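Local coordinates for putative lipoprotein (Bacteroides fragilis, PDB 3NQI) that is of unknown function but is probably a lipid-anchored membrane lipoprotein, and may bind lipid, at residues A[96-101]-A[218-223]; A[105-110]-A[189-194]; A[130-135]-A[143-148]. One frame throughout, in Å; residues are numbered along the deposited sequence.

Contact 1. Residues A[96-101]-A[218-223]; sequences VTTNAP and VAQQNE
P101 lays the CB and CG edge of its ring against CB of N222, at 3.7 Å from P101 CB to N222 CB and 3.8 Å from P101 CG. The two side chains lie abreast and point the same way. A long loop docks here beside strand 214-221: residues 96-101 belong to the connection after strand 78-87, and 218-221 lie on that strand. The backbones meet through a CH...O contact, P101 CA to Q220 O at 3.5 Å, with an angle at the hydrogen of 128°; just past the segment, Q220 and V102 share a backbone hydrogen bond. N222 turns its amide to other partners: OD1 accepts from the backbone N of Y224, forming an Asx turn, and from N225.

Earlier in the loop, T98 and Q220 meet at an angle. T98 has CG2 anti to its backbone N, and this methyl stands 3.6 Å from NE2 of Q220. The Q220 chain runs straight beyond CG (chi2 -176°), which carries its amide to the loop. Two waters complete the join. One lies 2.7 Å from T98 OG1 and accepts a 2.7 Å bond from Q220 NE2; T98 OG1 is held a second time by the backbone N of Y172, on strand 165-174. The other water donates to both backbones, at 2.8 Å to A100 O and 2.7 Å to Q220 O, so that Q220 O receives a water hydrogen as well as the P101 CA-H.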
loop_
_atom_site.group_PDB
_atom_site.type_symbol
_atom_site.label_atom_id
_atom_site.label_comp_id
_atom_site.label_asym_id
_atom_site.label_seq_id
_atom_site.Cartn_x
_atom_site.Cartn_y
_atom_site.Cartn_z
ATOM N N VAL A 96 -7.661 -7.199 -13.198
ATOM C CA VAL A 96 -8.420 -5.997 -12.876
ATOM C C VAL A 96 -8.104 -4.946 -13.956
ATOM O O VAL A 96 -6.947 -4.789 -14.363
ATOM C CB VAL A 96 -8.033 -5.472 -11.442
ATOM C CG1 VAL A 96 -8.737 -4.155 -11.121
ATOM C CG2 VAL A 96 -8.363 -6.515 -10.381
ATOM N N THR A 97 -9.123 -4.230 -14.408
ATOM C CA THR A 97 -8.954 -3.177 -15.403
ATOM C C THR A 97 -8.936 -1.820 -14.692
ATOM O O THR A 97 -9.849 -1.495 -13.928
ATOM C CB THR A 97 -10.064 -3.282 -16.458
ATOM O OG1 THR A 97 -9.848 -4.474 -17.212
ATOM C CG2 THR A 97 -10.057 -2.098 -17.403
ATOM N N THR A 98 -7.880 -1.045 -14.908
ATOM C CA THR A 98 -7.810 0.286 -14.347
ATOM C C THR A 98 -8.896 1.181 -14.955
ATOM O O THR A 98 -9.134 1.128 -16.176
ATOM C CB THR A 98 -6.465 0.858 -14.590
ATOM O OG1 THR A 98 -5.561 0.147 -13.753
ATOM C CG2 THR A 98 -6.442 2.362 -14.288
ATOM N N ASN A 99 -9.605 1.941 -14.119
ATOM C CA ASN A 99 -10.534 2.932 -14.636
ATOM C C ASN A 99 -10.365 4.333 -14.127
ATOM O O ASN A 99 -11.231 5.195 -14.377
ATOM C CB ASN A 99 -11.996 2.455 -14.502
ATOM C CG ASN A 99 -12.515 2.448 -13.040
ATOM O OD1 ASN A 99 -11.823 2.836 -12.100
ATOM N ND2 ASN A 99 -13.753 2.011 -12.865
ATOM N N ALA A 100 -9.254 4.592 -13.467
ATOM C CA ALA A 100 -8.961 5.916 -12.946
ATOM C C ALA A 100 -7.479 6.065 -12.818
ATOM O O ALA A 100 -6.788 5.082 -12.593
ATOM C CB ALA A 100 -9.659 6.189 -11.601
ATOM N N PRO A 101 -6.974 7.298 -12.994
ATOM C CA PRO A 101 -5.599 7.574 -12.766
ATOM C C PRO A 101 -5.347 8.035 -11.318
ATOM O O PRO A 101 -6.157 8.812 -10.767
ATOM C CB PRO A 101 -5.347 8.743 -13.705
ATOM C CG PRO A 101 -6.645 9.516 -13.683
ATOM C CD PRO A 101 -7.703 8.508 -13.471
ATOM N N VAL A 218 4.353 -0.184 -11.913
ATOM C CA VAL A 218 3.942 0.522 -13.103
ATOM C C VAL A 218 2.549 1.166 -12.831
ATOM O O VAL A 218 1.556 0.428 -12.651
ATOM C CB VAL A 218 3.830 -0.423 -14.330
ATOM C CG1 VAL A 218 3.517 0.437 -15.605
ATOM C CG2 VAL A 218 5.142 -1.227 -14.585
ATOM N N ALA A 219 2.464 2.495 -12.817
ATOM C CA ALA A 219 1.177 3.203 -12.555
ATOM C C ALA A 219 0.732 4.116 -13.715
ATOM O O ALA A 219 1.582 4.710 -14.393
ATOM C CB ALA A 219 1.302 4.036 -11.270
ATOM N N GLN A 220 -0.584 4.216 -13.940
ATOM C CA GLN A 220 -1.182 5.275 -14.786
ATOM C C GLN A 220 -1.550 6.452 -13.898
ATOM O O GLN A 220 -2.351 6.327 -12.933
ATOM C CB GLN A 220 -2.396 4.775 -15.579
ATOM C CG GLN A 220 -2.039 3.735 -16.568
ATOM C CD GLN A 220 -3.206 3.313 -17.428
ATOM O OE1 GLN A 220 -3.399 3.811 -18.558
ATOM N NE2 GLN A 220 -3.973 2.368 -16.918
ATOM N N GLN A 221 -0.882 7.580 -14.140
ATOM C CA GLN A 221 -1.107 8.733 -13.310
ATOM C C GLN A 221 -1.384 9.969 -14.116
ATOM O O GLN A 221 -1.037 10.055 -15.289
ATOM C CB GLN A 221 0.036 8.930 -12.320
ATOM C CG GLN A 221 1.258 9.422 -12.848
ATOM C CD GLN A 221 2.356 9.461 -11.779
ATOM O OE1 GLN A 221 2.581 8.477 -11.076
ATOM N NE2 GLN A 221 3.045 10.587 -11.673
ATOM N N ASN A 222 -2.072 10.914 -13.482
ATOM C CA ASN A 222 -2.488 12.154 -14.166
ATOM C C ASN A 222 -2.470 13.240 -13.100
ATOM O O ASN A 222 -3.210 13.161 -12.107
ATOM C CB ASN A 222 -3.862 11.935 -14.788
ATOM C CG ASN A 222 -4.453 13.189 -15.503
ATOM O OD1 ASN A 222 -4.168 14.358 -15.157
ATOM N ND2 ASN A 222 -5.289 12.925 -16.508
ATOM N N GLU A 223 -1.555 14.183 -13.264
ATOM C CA GLU A 223 -1.324 15.260 -12.312
ATOM C C GLU A 223 -2.406 16.351 -12.377
ATOM O O GLU A 223 -2.424 17.215 -11.506
ATOM C CB GLU A 223 0.026 15.965 -12.603
HETATM O O HOH W 1 -3.249 0.586 -15.041
HETATM O O HOH W 2 -4.101 4.395 -12.101
#

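Contact 2. Residues A[105-110]-A[189-194]; sequences LSFVSG and SSFKAY
F107 points its CB at strand 189-194, and its ring does most of the touching. CG lies between the backbone N and the carbonyl carbon (chi1 53°), and from there the ring reaches across to three successive residues of the strand. F107 CG is 4.0 Å from CB of S189. The next two atoms on that side are closer: F107 CD2 and F107 CE2 are each 3.7 Å from S189 CB, which sits over one face near the ring normal. At 3.8 Å from S189 CB to the F107 ring centroid, this is a CH-pi contact. F107 CE2 also has the backbone O of S190 at 3.7 Å, and that oxygen lies at the ring edge, in its plane, so face and edge are engaged by neighbouring residues. At the tip, F107 CZ and F107 CE1 both come to 3.7 Å from F191 CZ. CZ of F107 lies over a face of the F191 ring, offset toward the rim; the rings meet obliquely, with planes at 58° and the centroids of F107 and F191 5.0 Å apart. S109 adds OG at the edge of the F191 ring, a looser contact at 4.2 Å from S109 OG to F191 CZ. F191 N is hydrogen-bonded to a PEG molecule, probably from the crystallisation liquor.

Strand 107-109 forms a small antiparallel pair with strand 112-114 and runs at 77° to strand 189-194. Strand 186-195 lies between strands 78-87 and 123-132, and P127 of the latter touches both F107 and F191.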
loop_
_atom_site.group_PDB
_atom_site.type_symbol
_atom_site.label_atom_id
_atom_site.label_comp_id
_atom_site.label_asym_id
_atom_site.label_seq_id
_atom_site.Cartn_x
_atom_site.Cartn_y
_atom_site.Cartn_z
ATOM N N LEU A 105 2.286 8.184 -6.810
ATOM C CA LEU A 105 2.561 7.196 -5.759
ATOM C C LEU A 105 3.643 7.800 -4.866
ATOM O O LEU A 105 4.606 7.156 -4.460
ATOM C CB LEU A 105 3.028 5.850 -6.288
ATOM C CG LEU A 105 2.075 5.166 -7.240
ATOM C CD1 LEU A 105 2.606 3.728 -7.617
ATOM C CD2 LEU A 105 0.685 5.130 -6.595
ATOM N N SER A 106 3.418 9.044 -4.509
ATOM C CA SER A 106 4.301 9.757 -3.618
ATOM C C SER A 106 3.585 10.935 -2.948
ATOM O O SER A 106 2.674 11.549 -3.530
ATOM C CB SER A 106 5.520 10.243 -4.389
ATOM O OG SER A 106 6.355 11.041 -3.566
ATOM N N PHE A 107 3.983 11.232 -1.718
ATOM C CA PHE A 107 3.495 12.422 -0.998
ATOM C C PHE A 107 4.464 12.700 0.128
ATOM O O PHE A 107 5.479 11.995 0.264
ATOM C CB PHE A 107 2.041 12.305 -0.536
ATOM C CG PHE A 107 1.712 11.062 0.292
ATOM C CD1 PHE A 107 2.100 10.953 1.631
ATOM C CD2 PHE A 107 0.984 10.039 -0.254
ATOM C CE1 PHE A 107 1.796 9.849 2.398
ATOM C CE2 PHE A 107 0.621 8.919 0.515
ATOM C CZ PHE A 107 1.029 8.798 1.832
ATOM N N VAL A 108 4.176 13.728 0.909
ATOM C CA VAL A 108 5.046 14.096 2.007
ATOM C C VAL A 108 4.685 13.293 3.246
ATOM O O VAL A 108 3.523 13.190 3.637
ATOM C CB VAL A 108 5.027 15.625 2.255
ATOM C CG1 VAL A 108 5.829 16.003 3.537
ATOM C CG2 VAL A 108 5.577 16.343 1.028
ATOM N N SER A 109 5.700 12.676 3.828
ATOM C CA SER A 109 5.581 11.998 5.112
ATOM C C SER A 109 6.746 12.392 5.967
ATOM O O SER A 109 7.890 12.260 5.543
ATOM C CB SER A 109 5.563 10.497 4.915
ATOM O OG SER A 109 5.272 9.847 6.132
ATOM N N GLY A 110 6.480 12.866 7.177
ATOM C CA GLY A 110 7.573 13.405 8.018
ATOM C C GLY A 110 8.197 14.650 7.383
ATOM O O GLY A 110 7.484 15.544 6.939
ATOM N N SER A 189 -4.611 11.213 0.554
ATOM C CA SER A 189 -3.408 10.391 0.579
ATOM C C SER A 189 -3.688 9.152 1.442
ATOM O O SER A 189 -4.455 9.209 2.431
ATOM C CB SER A 189 -2.241 11.225 1.102
ATOM O OG SER A 189 -2.584 11.735 2.355
ATOM N N SER A 190 -3.157 8.016 1.023
ATOM C CA SER A 190 -3.237 6.778 1.794
ATOM C C SER A 190 -2.015 5.910 1.555
ATOM O O SER A 190 -1.493 5.862 0.438
ATOM C CB SER A 190 -4.448 5.940 1.381
ATOM O OG SER A 190 -5.680 6.637 1.426
ATOM N N PHE A 191 -1.593 5.161 2.564
ATOM C CA PHE A 191 -0.642 4.076 2.324
ATOM C C PHE A 191 -1.406 2.786 2.041
ATOM O O PHE A 191 -2.458 2.572 2.648
ATOM C CB PHE A 191 0.212 3.836 3.476
ATOM C CG PHE A 191 1.211 4.906 3.700
ATOM C CD1 PHE A 191 2.309 5.012 2.891
ATOM C CD2 PHE A 191 1.065 5.766 4.744
ATOM C CE1 PHE A 191 3.268 6.010 3.133
ATOM C CE2 PHE A 191 1.988 6.760 4.968
ATOM C CZ PHE A 191 3.100 6.854 4.170
ATOM N N LYS A 192 -0.888 1.972 1.117
ATOM C CA LYS A 192 -1.456 0.626 0.828
ATOM C C LYS A 192 -0.304 -0.372 0.947
ATOM O O LYS A 192 0.747 -0.212 0.315
ATOM C CB LYS A 192 -2.065 0.604 -0.567
ATOM C CG LYS A 192 -3.255 1.567 -0.718
ATOM C CD LYS A 192 -4.518 0.918 -0.044
ATOM C CE LYS A 192 -5.617 1.856 0.172
ATOM N NZ LYS A 192 -6.612 1.132 1.023
ATOM N N ALA A 193 -0.493 -1.367 1.802
ATOM C CA ALA A 193 0.516 -2.380 2.063
ATOM C C ALA A 193 0.125 -3.720 1.417
ATOM O O ALA A 193 -1.053 -4.152 1.478
ATOM C CB ALA A 193 0.739 -2.542 3.587
ATOM N N TYR A 194 1.124 -4.360 0.793
ATOM C CA TYR A 194 0.965 -5.566 -0.035
ATOM C C TYR A 194 1.866 -6.688 0.423
ATOM O O TYR A 194 3.109 -6.593 0.371
ATOM C CB TYR A 194 1.293 -5.310 -1.518
ATOM C CG TYR A 194 0.417 -4.257 -2.126
ATOM C CD1 TYR A 194 0.710 -2.910 -1.987
ATOM C CD2 TYR A 194 -0.728 -4.600 -2.764
ATOM C CE1 TYR A 194 -0.141 -1.931 -2.482
ATOM C CE2 TYR A 194 -1.586 -3.629 -3.311
ATOM C CZ TYR A 194 -1.304 -2.330 -3.173
ATOM O OH TYR A 194 -2.180 -1.394 -3.673
#

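Contact 3. Residues A[130-135]-A[143-148]; sequences YRVKNV and NELAKH
E144 and K133 supply the hydrogen bond that spans the two segments: the backbone N of K133 donates to E144 OE2 at 3.0 Å, with an N-H...O angle of 176°. H148 NE2 donates to the same oxygen, E144 OE2, at 2.9 Å and is equally straight. The two donors reach OE2 from opposite faces of the carboxylate plane, both well out of it, whereas OE2 lies almost in the plane of the imidazole. The E144 chain bends at chi2 (51°), bringing its carboxylate back to H148 and the strand end. R184 NE adds a salt bridge to OE2, so two donors and a positive charge gather on one oxygen, an environment that would probably favour the anionic form. H148 is fixed at its other nitrogen too, since ND1 is hydrogen-bonded to Y172 OH; the two bonds limit rotation of the ring.

Strand 123-132 leads into helix 138-145, and a type I beta turn from L145 to H148 leads on to strand 148-155, so the contact joins the end of the first strand to the helix and to the start of the next strand.

Among the ring contacts, Y130 CE2 lies over one face of the H148 imidazole, 3.8 Å from H148 CG and offset toward the rim, with the planes at 55°. V132 sets CG1 obliquely against the imidazole, 3.6 Å from H148 NE2. Apolar packing comes from V132 CG1 with L145 CD2, 4.3 Å apart, and from V135 CG2 beside E144 CB. L145 brings CD2 to 3.6 Å from Y130 OH. A water links the same two residues, 2.8 Å from Y130 OH and donating to L145 O at 2.8 Å; Y130 OH is also hydrogen-bonded to S190 OG on strand 186-195.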
loop_
_atom_site.group_PDB
_atom_site.type_symbol
_atom_site.label_atom_id
_atom_site.label_comp_id
_atom_site.label_asym_id
_atom_site.label_seq_id
_atom_site.Cartn_x
_atom_site.Cartn_y
_atom_site.Cartn_z
ATOM N N TYR A 130 -4.408 10.492 -4.508
ATOM C CA TYR A 130 -5.506 10.280 -5.416
ATOM C C TYR A 130 -6.709 11.202 -5.160
ATOM O O TYR A 130 -6.702 11.992 -4.239
ATOM C CB TYR A 130 -5.877 8.823 -5.386
ATOM C CG TYR A 130 -6.417 8.265 -4.093
ATOM C CD1 TYR A 130 -5.591 7.984 -3.024
ATOM C CD2 TYR A 130 -7.769 7.969 -3.953
ATOM C CE1 TYR A 130 -6.096 7.495 -1.791
ATOM C CE2 TYR A 130 -8.281 7.442 -2.748
ATOM C CZ TYR A 130 -7.441 7.188 -1.688
ATOM O OH TYR A 130 -7.937 6.682 -0.536
ATOM N N ARG A 131 -7.731 11.113 -5.998
ATOM C CA ARG A 131 -8.848 12.053 -5.937
ATOM C C ARG A 131 -10.116 11.350 -5.521
ATOM O O ARG A 131 -10.466 10.334 -6.105
ATOM C CB ARG A 131 -9.062 12.699 -7.316
ATOM C CG ARG A 131 -7.989 13.736 -7.700
ATOM C CD ARG A 131 -7.983 14.051 -9.207
ATOM N NE ARG A 131 -7.264 12.990 -9.867
ATOM C CZ ARG A 131 -6.041 13.075 -10.378
ATOM N NH1 ARG A 131 -5.380 14.234 -10.416
ATOM N NH2 ARG A 131 -5.496 11.962 -10.873
ATOM N N VAL A 132 -10.813 11.896 -4.527
ATOM C CA VAL A 132 -12.096 11.366 -4.095
ATOM C C VAL A 132 -13.258 12.357 -4.300
ATOM O O VAL A 132 -13.065 13.550 -4.598
ATOM C CB VAL A 132 -12.018 10.894 -2.618
ATOM C CG1 VAL A 132 -10.933 9.746 -2.478
ATOM C CG2 VAL A 132 -11.710 12.037 -1.655
ATOM N N LYS A 133 -14.481 11.848 -4.138
ATOM C CA LYS A 133 -15.667 12.687 -4.176
ATOM C C LYS A 133 -15.710 13.526 -2.901
ATOM O O LYS A 133 -15.335 13.059 -1.848
ATOM C CB LYS A 133 -16.899 11.810 -4.260
ATOM C CG LYS A 133 -18.231 12.547 -4.325
ATOM C CD LYS A 133 -19.372 11.537 -4.502
ATOM C CE LYS A 133 -20.715 12.230 -4.638
ATOM N NZ LYS A 133 -21.764 11.209 -4.767
ATOM N N ASN A 134 -16.172 14.760 -3.027
ATOM C CA ASN A 134 -16.304 15.649 -1.902
ATOM C C ASN A 134 -17.581 15.291 -1.126
ATOM O O ASN A 134 -18.673 15.691 -1.501
ATOM C CB ASN A 134 -16.315 17.107 -2.406
ATOM C CG ASN A 134 -16.408 18.133 -1.273
ATOM O OD1 ASN A 134 -16.437 17.788 -0.082
ATOM N ND2 ASN A 134 -16.463 19.411 -1.649
ATOM N N VAL A 135 -17.440 14.496 -0.085
ATOM C CA VAL A 135 -18.559 14.126 0.754
ATOM C C VAL A 135 -18.206 14.570 2.148
ATOM O O VAL A 135 -17.031 14.749 2.454
ATOM C CB VAL A 135 -18.874 12.615 0.713
ATOM C CG1 VAL A 135 -19.464 12.220 -0.645
ATOM C CG2 VAL A 135 -17.636 11.791 1.063
ATOM N N ASN A 143 -17.748 5.302 3.166
ATOM C CA ASN A 143 -18.316 4.626 1.963
ATOM C C ASN A 143 -17.551 4.972 0.645
ATOM O O ASN A 143 -17.409 4.086 -0.247
ATOM C CB ASN A 143 -19.790 4.913 1.842
ATOM C CG ASN A 143 -20.431 4.200 0.681
ATOM O OD1 ASN A 143 -20.486 2.975 0.629
ATOM N ND2 ASN A 143 -20.889 4.968 -0.281
ATOM N N GLU A 144 -17.150 6.238 0.529
ATOM C CA GLU A 144 -16.431 6.766 -0.608
ATOM C C GLU A 144 -15.064 6.117 -0.668
ATOM O O GLU A 144 -14.656 5.648 -1.726
ATOM C CB GLU A 144 -16.251 8.290 -0.518
ATOM C CG GLU A 144 -15.343 8.965 -1.528
ATOM C CD GLU A 144 -15.594 8.642 -2.994
ATOM O OE1 GLU A 144 -16.666 8.144 -3.383
ATOM O OE2 GLU A 144 -14.708 8.886 -3.807
ATOM N N LEU A 145 -14.361 6.102 0.457
ATOM C CA LEU A 145 -13.024 5.482 0.519
ATOM C C LEU A 145 -13.035 4.014 0.103
ATOM O O LEU A 145 -12.106 3.559 -0.600
ATOM C CB LEU A 145 -12.377 5.714 1.889
ATOM C CG LEU A 145 -11.948 7.157 2.270
ATOM C CD1 LEU A 145 -11.507 7.212 3.730
ATOM C CD2 LEU A 145 -10.856 7.737 1.346
ATOM N N ALA A 146 -14.090 3.291 0.472
ATOM C CA ALA A 146 -14.274 1.873 0.107
ATOM C C ALA A 146 -14.447 1.629 -1.386
ATOM O O ALA A 146 -14.349 0.511 -1.817
ATOM C CB ALA A 146 -15.477 1.282 0.821
ATOM N N LYS A 147 -14.807 2.648 -2.158
ATOM C CA LYS A 147 -14.920 2.499 -3.599
ATOM C C LYS A 147 -13.578 2.359 -4.338
ATOM O O LYS A 147 -13.568 2.026 -5.505
ATOM C CB LYS A 147 -15.655 3.696 -4.188
ATOM C CG LYS A 147 -17.145 3.734 -3.855
ATOM C CD LYS A 147 -17.872 4.903 -4.552
ATOM C CE LYS A 147 -19.393 4.796 -4.397
ATOM N NZ LYS A 147 -20.120 3.808 -5.300
ATOM N N HIS A 148 -12.474 2.748 -3.705
ATOM C CA HIS A 148 -11.196 2.777 -4.359
ATOM C C HIS A 148 -10.388 1.550 -4.018
ATOM O O HIS A 148 -10.046 1.357 -2.855
ATOM C CB HIS A 148 -10.426 4.013 -3.869
ATOM C CG HIS A 148 -11.130 5.304 -4.172
ATOM N ND1 HIS A 148 -10.845 6.066 -5.292
ATOM C CD2 HIS A 148 -12.159 5.929 -3.544
ATOM C CE1 HIS A 148 -11.657 7.114 -5.326
ATOM N NE2 HIS A 148 -12.484 7.037 -4.293
HETATM O O HOH W 3 -9.408 4.335 -0.324
#

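In the fold
From the N terminus, the chain reaches 96-101, the loop after strand 78-87, where the widest loop opens; contact 1 closes it far later, on strand 214-221. Inside it, contact 2 starts at 105-110 and closes on strand 186-195, and contact 3, nested within both, closes a short loop between strand 123-132 and helix 138-145. None of the three cross. Strands 123-132 and 186-195 are antiparallel neighbours, and S190 OG and Y130 OH, 3.0 Å apart, probably hydrogen-bond contact 2 to contact 3. R131 NH2 probably bonds N222 O and P101 O of contact 1, while L105 packs on A219, tying contact 2 to strand 214-221.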